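Local coordinates for Serine/threonine protein kinase (Mycobacterium tuberculosis, PDB 4ESQ), which probably phosphorylates serine and threonine residues of proteins as a membrane receptor kinase, and is represented here by its extracellular sensor domain, at residues T36-S41 and T68-L73. Residues are numbered along the deposited sequence; the frame is centred on the assembly and turned at random.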
# COMPACT_ATOMS: atom_id res chain seq x y z
N THR A 36 4.84 10.88 7.16
CA THR A 36 6.01 10.44 7.92
C THR A 36 5.65 9.70 9.22
O THR A 36 6.51 9.46 10.06
CB THR A 36 6.95 11.62 8.24
OG1 THR A 36 6.36 12.47 9.22
CG2 THR A 36 7.22 12.43 6.97
N SER A 37 4.38 9.34 9.37
CA SER A 37 3.94 8.54 10.50
C SER A 37 2.83 7.60 10.07
O SER A 37 2.21 7.81 9.02
CB SER A 37 3.45 9.44 11.64
OG SER A 37 2.51 10.38 11.15
N MET A 38 2.59 6.56 10.86
CA MET A 38 1.50 5.63 10.58
C MET A 38 0.17 6.32 10.83
O MET A 38 0.08 7.26 11.61
CB MET A 38 1.60 4.37 11.44
CG MET A 38 2.84 3.52 11.17
SD MET A 38 2.83 2.81 9.52
CE MET A 38 4.50 2.11 9.51
N ASP A 39 -0.86 5.83 10.16
CA ASP A 39 -2.19 6.42 10.22
C ASP A 39 -2.98 5.79 11.36
O ASP A 39 -3.27 4.58 11.33
CB ASP A 39 -2.87 6.19 8.86
CG ASP A 39 -4.29 6.71 8.81
OD1 ASP A 39 -4.72 7.43 9.75
OD2 ASP A 39 -4.98 6.39 7.81
N SER A 40 -3.34 6.59 12.36
CA SER A 40 -4.12 6.07 13.49
C SER A 40 -5.52 6.64 13.54
O SER A 40 -6.21 6.54 14.55
CB SER A 40 -3.40 6.29 14.83
OG SER A 40 -3.26 7.67 15.14
N SER A 41 -5.97 7.25 12.44
CA SER A 41 -7.34 7.72 12.38
C SER A 41 -8.23 6.48 12.44
O SER A 41 -7.93 5.46 11.81
CB SER A 41 -7.59 8.53 11.11
OG SER A 41 -7.37 7.73 9.96
N THR A 68 10.97 1.24 12.22
CA THR A 68 11.65 2.40 12.78
C THR A 68 11.22 3.72 12.14
O THR A 68 11.33 4.78 12.76
CB THR A 68 13.17 2.24 12.67
OG1 THR A 68 13.54 2.08 11.30
CG2 THR A 68 13.61 1.00 13.45
N ALA A 69 10.74 3.65 10.90
CA ALA A 69 10.37 4.85 10.18
C ALA A 69 9.49 4.52 8.99
O ALA A 69 9.55 3.42 8.46
CB ALA A 69 11.61 5.60 9.71
N ILE A 70 8.65 5.47 8.59
CA ILE A 70 7.79 5.31 7.42
C ILE A 70 7.82 6.59 6.60
O ILE A 70 7.82 7.70 7.15
CB ILE A 70 6.34 4.91 7.83
CG1 ILE A 70 5.38 4.85 6.63
CG2 ILE A 70 5.80 5.86 8.90
CD1 ILE A 70 4.67 6.18 6.29
N ASN A 71 7.87 6.45 5.28
CA ASN A 71 7.74 7.60 4.40
C ASN A 71 6.79 7.29 3.26
O ASN A 71 6.93 6.26 2.59
CB ASN A 71 9.11 8.03 3.85
CG ASN A 71 9.11 9.45 3.29
OD1 ASN A 71 8.88 9.67 2.10
ND2 ASN A 71 9.38 10.43 4.16
N GLY A 72 5.81 8.16 3.05
CA GLY A 72 4.81 7.90 2.02
C GLY A 72 4.29 9.14 1.32
O GLY A 72 4.58 10.27 1.73
N LEU A 73 3.51 8.91 0.27
CA LEU A 73 2.87 9.98 -0.50
C LEU A 73 1.54 9.51 -1.04
O LEU A 73 1.40 8.37 -1.49
CB LEU A 73 3.76 10.38 -1.68
CG LEU A 73 4.99 11.25 -1.46
CD1 LEU A 73 5.78 11.36 -2.77
CD2 LEU A 73 4.59 12.64 -0.94
O HOH W 1 8.58 7.73 10.41
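Thr-36 passes beside the strand backbone at Ile-70 and Asn-71, its CA lying 4.8 Å from the CA of Asn-71, and from there the irregular segment 36-41 leads away from strand 69-76. A CA-H...O contact links Thr-36 CA to Ile-70 O at 3.4 Å, with 148° at the hydrogen. A water joins the backbones a second time: it donates to Thr-36 O (2.7 Å) and accepts from Ile-70 N, so both main-chain polar groups of Ile-70 face the loop. Strand 69-76 runs between the short strand 30-31 and strand 84-92 near one end of the antiparallel sheet of the PknH extracellular domain; past strand 30-31 the chain runs as a loop whose Met-38 touches helix 59-62. Buried Ile-70 contributes the largest share of the surface hidden between the segments. With its CG1 anti to the backbone N (chi1 175°), the CG2 branch is brought against the main chain of Ser-37, 3.6 Å from Ser-37 CA. Met-38 reaches the same isoleucine from another side: its chain bends at chi2 (-66°), bringing the terminal methyl CE to 3.7 Å from Ile-70 CB. Val-91 of strand 84-92 touches both side chains, and Tyr-62 also packs on Met-38. At the next strand residue, Thr-36 CG2 lies 4.1 Å from Asn-71 ND2. Farther along, Asp-39 OD1 accepts from Ser-41 N at 3.0 Å, forming an Asx turn, and from Ser-41 OG at 2.7 Å on its syn side; Gln-58 NE2 holds OD2, fixing the carboxylate through both oxygens.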